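Local structure of Zn-dependent hydrolase, glyoxylase (Echinicola vietnamensis, 6T5K) at residues Q34-P37 and H38-V41; I169-P173 and D174-L178; T205-K208 and I209-Y213. The protein probably hydrolyses beta-lactam antibiotics, carbapenems among them, as a periplasmic class B metallo-beta-lactamase with two zinc ions in its active site. One frame throughout, in Å; residues are numbered along the deposited sequence.

Contact 1 of 3, residues Q34-P37 and H38-V41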
# COMPACT_ATOMS: atom_id res chain seq x y z
N GLN A 34 -9.23 4.80 10.35
CA GLN A 34 -9.16 6.07 9.65
C GLN A 34 -8.02 6.89 10.24
O GLN A 34 -7.99 7.14 11.45
CB GLN A 34 -10.48 6.83 9.77
CG GLN A 34 -10.50 8.06 8.92
CD GLN A 34 -11.81 8.81 8.96
OE1 GLN A 34 -12.73 8.44 9.68
NE2 GLN A 34 -11.92 9.85 8.17
N VAL A 35 -7.09 7.32 9.38
CA VAL A 35 -5.88 8.00 9.82
C VAL A 35 -5.79 9.43 9.32
O VAL A 35 -4.91 10.18 9.77
CB VAL A 35 -4.62 7.21 9.45
CG1 VAL A 35 -4.63 5.89 10.21
CG2 VAL A 35 -4.53 6.99 7.95
N SER A 36 -6.70 9.85 8.45
CA SER A 36 -6.78 11.24 7.99
C SER A 36 -8.19 11.43 7.47
O SER A 36 -8.96 10.46 7.38
CB SER A 36 -5.74 11.53 6.89
OG SER A 36 -6.09 10.95 5.66
N PRO A 37 -8.55 12.65 7.07
CA PRO A 37 -9.95 12.84 6.61
C PRO A 37 -10.39 11.89 5.53
O PRO A 37 -11.56 11.46 5.53
CB PRO A 37 -9.98 14.31 6.16
CG PRO A 37 -8.98 14.96 7.07
CD PRO A 37 -7.85 13.94 7.22
N HIS A 38 -9.49 11.53 4.61
CA HIS A 38 -9.85 10.68 3.48
C HIS A 38 -9.05 9.40 3.37
O HIS A 38 -9.21 8.68 2.39
CB HIS A 38 -9.69 11.46 2.17
CG HIS A 38 -10.50 12.70 2.12
ND1 HIS A 38 -10.00 13.93 2.48
CD2 HIS A 38 -11.80 12.90 1.77
CE1 HIS A 38 -10.95 14.84 2.36
NE2 HIS A 38 -12.05 14.24 1.95
N THR A 39 -8.15 9.09 4.31
CA THR A 39 -7.36 7.89 4.16
C THR A 39 -7.45 7.00 5.40
O THR A 39 -7.70 7.46 6.52
CB THR A 39 -5.86 8.11 3.78
OG1 THR A 39 -5.09 8.49 4.93
CG2 THR A 39 -5.75 9.14 2.69
N TYR A 40 -7.30 5.72 5.13
CA TYR A 40 -7.50 4.65 6.09
C TYR A 40 -6.39 3.62 5.90
O TYR A 40 -5.89 3.42 4.79
CB TYR A 40 -8.83 3.93 5.82
CG TYR A 40 -10.04 4.81 5.87
CD1 TYR A 40 -10.26 5.80 4.90
CD2 TYR A 40 -10.96 4.70 6.91
CE1 TYR A 40 -11.36 6.63 4.96
CE2 TYR A 40 -12.09 5.50 6.95
CZ TYR A 40 -12.26 6.48 5.99
OH TYR A 40 -13.37 7.30 6.03
N VAL A 41 -5.99 2.97 6.99
CA VAL A 41 -5.08 1.85 6.90
C VAL A 41 -5.88 0.57 7.12
O VAL A 41 -6.68 0.48 8.05
CB VAL A 41 -3.94 1.97 7.93
CG1 VAL A 41 -3.01 0.80 7.82
CG2 VAL A 41 -3.21 3.30 7.77
O HOH W 1 -15.14 7.43 8.69
O HOH W 2 -13.36 9.52 4.44
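Gln34 stretches out with CG anti to the backbone N (chi1 -173°), while the first torsion of Tyr40 keeps CG beside its own backbone N (chi1 -59°); together they lay the glutamine chain over one face of the phenol ring. The setting is the tight turn of an antiparallel beta hairpin, strands 30-34 and 39-48, in which Gln34 and Tyr40 form a non-hydrogen-bonded pair with CA atoms 4.2 Å apart. Gln34 CG stands 3.9 Å from the Tyr40 ring centroid, a CH-pi contact offset toward the rim, and the amide continues beside the CZ-OH end, 15° from the ring plane. Its rotation is fixed from both ends: Gln34 NE2 donates to Ser36 O at 3.1 Å, and Gln34 OE1 accepts from a water that also meets Tyr40 OH. Across the turn Thr39 O is gripped twice, by Val35 N at 2.9 Å and Ser36 N at 3.2 Å, both arriving on the same face of the carbonyl plane. Val35 CG1 packs 3.8 Å from Val41 CG2, crossing at about a right angle, and Trp226 touches both. Ser36 OG, hydrogen-bonded to Asp175 OD2 outside the hairpin, also accepts the hydroxyl of Thr39, with OG1 to OG 2.8 Å.

Contact 2 of 3, residues I169-P173 and D174-L178; sequences IGYFP and DDQVL
Phe172 and Val177 form an antiparallel hydrogen-bonded pair, with Phe172 N to Val177 O at 2.9 Å and Val177 N to Phe172 O at 3.1 Å, both bonds almost straight, and the two segments run 158° apart end to end. Asp174 and Asp175 occupy the corners of the turn, which a weak bond from Gln176 N to Pro173 O closes. Phe172 CG is anti to the backbone N, and the ring packs against both aspartates: Asp174 N lies over the centre of one face, whereas Asp175 CG comes to the edge in plane, 3.6 Å from Phe172 CE2, with the carboxylate turned 83° to the ring. Both carboxylates are engaged beyond the hairpin, Asp174 OD2 in a salt bridge with Lys152 and Asp175 OD2 with His38 N. Gln176 bends at its second torsion (chi2 -65°), which returns its amide to Tyr171; Gln176 OE1 meets the ring edge in plane, 3.7 Å from Tyr171 CE1. Toward the open end, Leu178 CD1 packs 3.7 Å from Ile169 CD1, and Leu178 CA makes a CA-H...O contact of 3.4 Å with Gly170 O. Gln176, of positive phi, follows a type I turn: a G1 beta bulge closing the four-residue loop of a beta hairpin.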
# COMPACT_ATOMS: atom_id res chain seq x y z
N ILE A 169 4.85 3.58 -4.91
CA ILE A 169 4.17 4.23 -3.81
C ILE A 169 2.81 4.73 -4.27
O ILE A 169 2.54 4.92 -5.47
CB ILE A 169 4.99 5.34 -3.12
CG1 ILE A 169 5.36 6.47 -4.09
CG2 ILE A 169 6.23 4.71 -2.53
CD1 ILE A 169 4.23 7.43 -4.33
N GLY A 170 1.97 5.04 -3.27
CA GLY A 170 0.75 5.77 -3.51
C GLY A 170 0.81 7.09 -2.77
O GLY A 170 1.22 7.14 -1.62
N TYR A 171 0.44 8.17 -3.44
CA TYR A 171 0.50 9.51 -2.88
C TYR A 171 -0.87 10.16 -3.01
O TYR A 171 -1.42 10.23 -4.11
CB TYR A 171 1.52 10.34 -3.64
CG TYR A 171 1.56 11.78 -3.23
CD1 TYR A 171 1.81 12.18 -1.91
CD2 TYR A 171 1.32 12.76 -4.17
CE1 TYR A 171 1.85 13.53 -1.59
CE2 TYR A 171 1.36 14.09 -3.86
CZ TYR A 171 1.63 14.47 -2.58
OH TYR A 171 1.65 15.82 -2.30
N PHE A 172 -1.39 10.65 -1.89
CA PHE A 172 -2.69 11.31 -1.85
C PHE A 172 -2.46 12.73 -1.36
O PHE A 172 -2.33 12.96 -0.14
CB PHE A 172 -3.65 10.59 -0.93
CG PHE A 172 -5.00 11.22 -0.85
CD1 PHE A 172 -5.78 11.35 -1.98
CD2 PHE A 172 -5.45 11.74 0.32
CE1 PHE A 172 -7.03 11.93 -1.92
CE2 PHE A 172 -6.67 12.31 0.38
CZ PHE A 172 -7.46 12.42 -0.73
N PRO A 173 -2.41 13.70 -2.26
CA PRO A 173 -1.92 15.01 -1.86
C PRO A 173 -2.89 15.77 -0.97
O PRO A 173 -2.46 16.59 -0.15
CB PRO A 173 -1.71 15.73 -3.19
CG PRO A 173 -2.64 15.01 -4.17
CD PRO A 173 -2.54 13.57 -3.73
N ASP A 174 -4.19 15.55 -1.09
CA ASP A 174 -5.12 16.39 -0.33
C ASP A 174 -4.89 16.29 1.17
O ASP A 174 -5.06 17.28 1.89
CB ASP A 174 -6.55 16.00 -0.65
CG ASP A 174 -6.91 16.33 -2.05
OD1 ASP A 174 -6.40 15.61 -2.91
OD2 ASP A 174 -7.66 17.31 -2.27
N ASP A 175 -4.54 15.11 1.67
CA ASP A 175 -4.24 14.94 3.09
C ASP A 175 -2.73 14.83 3.32
O ASP A 175 -2.32 14.55 4.47
CB ASP A 175 -4.91 13.66 3.64
CG ASP A 175 -6.43 13.72 3.67
OD1 ASP A 175 -7.05 14.74 3.30
OD2 ASP A 175 -7.02 12.67 4.05
N GLN A 176 -1.91 14.96 2.28
CA GLN A 176 -0.45 14.82 2.39
C GLN A 176 -0.09 13.47 3.04
O GLN A 176 0.67 13.38 4.02
CB GLN A 176 0.21 16.03 3.09
CG GLN A 176 0.45 17.19 2.19
CD GLN A 176 1.49 16.93 1.03
OE1 GLN A 176 2.27 16.03 1.06
NE2 GLN A 176 1.47 17.80 0.04
N VAL A 177 -0.62 12.40 2.40
CA VAL A 177 -0.44 11.04 2.87
C VAL A 177 0.31 10.24 1.82
O VAL A 177 -0.04 10.26 0.63
CB VAL A 177 -1.80 10.37 3.14
CG1 VAL A 177 -1.62 8.89 3.54
CG2 VAL A 177 -2.55 11.11 4.21
N LEU A 178 1.26 9.45 2.27
CA LEU A 178 1.99 8.55 1.41
C LEU A 178 1.77 7.13 1.90
O LEU A 178 2.03 6.85 3.08
CB LEU A 178 3.50 8.82 1.47
CG LEU A 178 4.34 7.99 0.50
CD1 LEU A 178 4.44 8.69 -0.84
CD2 LEU A 178 5.73 7.70 1.03

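Contact 3 of 3, residues T205-K208 and I209-Y213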
# COMPACT_ATOMS: atom_id res chain seq x y z
N THR A 205 16.30 5.49 -3.99
CA THR A 205 14.86 5.56 -4.24
C THR A 205 14.14 6.33 -3.15
O THR A 205 13.31 7.20 -3.43
CB THR A 205 14.35 4.13 -4.35
OG1 THR A 205 15.02 3.51 -5.45
CG2 THR A 205 12.83 4.10 -4.53
N VAL A 206 14.45 6.02 -1.88
CA VAL A 206 13.74 6.69 -0.80
C VAL A 206 14.07 8.18 -0.77
O VAL A 206 13.21 9.01 -0.47
CB VAL A 206 13.94 5.98 0.54
CG1 VAL A 206 13.30 6.77 1.67
CG2 VAL A 206 13.32 4.59 0.42
N ASN A 207 15.31 8.56 -1.03
CA ASN A 207 15.61 9.97 -1.04
C ASN A 207 14.84 10.68 -2.16
O ASN A 207 14.44 11.85 -1.99
CB ASN A 207 17.10 10.23 -1.19
CG ASN A 207 17.46 11.69 -0.91
OD1 ASN A 207 17.54 12.51 -1.82
ND2 ASN A 207 17.59 12.03 0.36
N LYS A 208 14.63 10.00 -3.30
CA LYS A 208 13.85 10.63 -4.36
C LYS A 208 12.44 10.91 -3.86
O LYS A 208 11.85 11.96 -4.16
CB LYS A 208 13.78 9.81 -5.64
CG LYS A 208 15.11 9.71 -6.32
CD LYS A 208 15.08 8.71 -7.42
CE LYS A 208 14.08 9.09 -8.42
NZ LYS A 208 13.79 7.97 -9.39
N ILE A 209 11.89 9.98 -3.07
CA ILE A 209 10.54 10.13 -2.50
C ILE A 209 10.50 11.31 -1.53
O ILE A 209 9.61 12.15 -1.59
CB ILE A 209 10.10 8.83 -1.81
CG1 ILE A 209 9.93 7.72 -2.87
CG2 ILE A 209 8.77 9.00 -1.05
CD1 ILE A 209 9.80 6.34 -2.32
N SER A 210 11.46 11.36 -0.61
CA SER A 210 11.49 12.47 0.33
C SER A 210 11.60 13.79 -0.41
O SER A 210 10.90 14.76 -0.08
CB SER A 210 12.69 12.29 1.26
OG SER A 210 12.59 11.07 1.96
N THR A 211 12.47 13.85 -1.41
CA THR A 211 12.66 15.08 -2.17
C THR A 211 11.41 15.47 -2.95
O THR A 211 11.15 16.66 -3.18
CB THR A 211 13.85 14.89 -3.10
OG1 THR A 211 15.01 14.59 -2.33
CG2 THR A 211 14.15 16.10 -3.91
N ALA A 212 10.64 14.49 -3.42
CA ALA A 212 9.44 14.76 -4.19
C ALA A 212 8.28 15.24 -3.32
O ALA A 212 7.45 16.03 -3.78
CB ALA A 212 8.97 13.50 -4.93
N TYR A 213 8.19 14.74 -2.08
CA TYR A 213 7.05 14.99 -1.20
C TYR A 213 7.52 15.56 0.14
O TYR A 213 7.31 14.98 1.19
CB TYR A 213 6.25 13.71 -0.99
CG TYR A 213 5.89 12.97 -2.25
CD1 TYR A 213 5.14 13.56 -3.25
CD2 TYR A 213 6.30 11.67 -2.44
CE1 TYR A 213 4.79 12.88 -4.41
CE2 TYR A 213 5.97 10.97 -3.58
CZ TYR A 213 5.22 11.58 -4.57
OH TYR A 213 4.89 10.86 -5.70
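Ile209 and Thr205 meet on the buried flank of helix 201-212, whereas the carbonyls of Asn207 and Lys208 receive Thr211 and Ala212 on its more exposed flank. On the packed side Ile209 keeps CG1 beside its backbone N (chi1 -66°), which brings CG1 back along the helix to 3.5 Å from Thr205 O; the same carbonyl accepts Ile209 N at 3.1 Å. Side-chain contact between the two is looser, Thr205 CG2 to Ile209 CD1 being 4.4 Å, and Ile209 also packs on Phe159, Ile169, Leu178 and Leu232. Val206, also buried, turns away from the following turn toward helix 230-239. On the outer side the side chains add polar rather than apolar contacts. Asn207 O accepts two donors from one residue, Thr211 N at 2.9 Å and Thr211 OG1 at 2.8 Å, which approach from opposite faces of the carbonyl plane. The ends of the longer side chains reach elsewhere: Asn207 ND2 to Glu236 OE1, and Lys208 NZ to Phe159 O. Directly after Ala212, Tyr213 leaves helical phi/psi, its N still bonded to Ile209 O. The chemistry implies that the Thr211 hydroxyl reinforces the backbone bond to Asn207 O on a largely exposed flank, and so probably helps to hold the last turn.

Overall arrangement
Contact 2 is the middle piece, since the other two touch it but not each other. Its Asp175 OD2 reaches into contact 1, 2.5 Å from Ser36 OG and 2.8 Å from His38 N, so one carboxylate ties the turns of hairpins from the two different sheets together. Toward contact 3 the link is apolar and aromatic: the rings of Tyr171 and Tyr213 stack, with Tyr171 CD2 3.5 Å from Tyr213 CE1, which seats the end of helix 201-212 on the strands. The centres of contacts 1 and 3 are 22 Å apart. None supplies a zinc ligand; the side chains of Val41, Ile169 and Val206 lie about 13, 12 and 14 Å from a zinc ion.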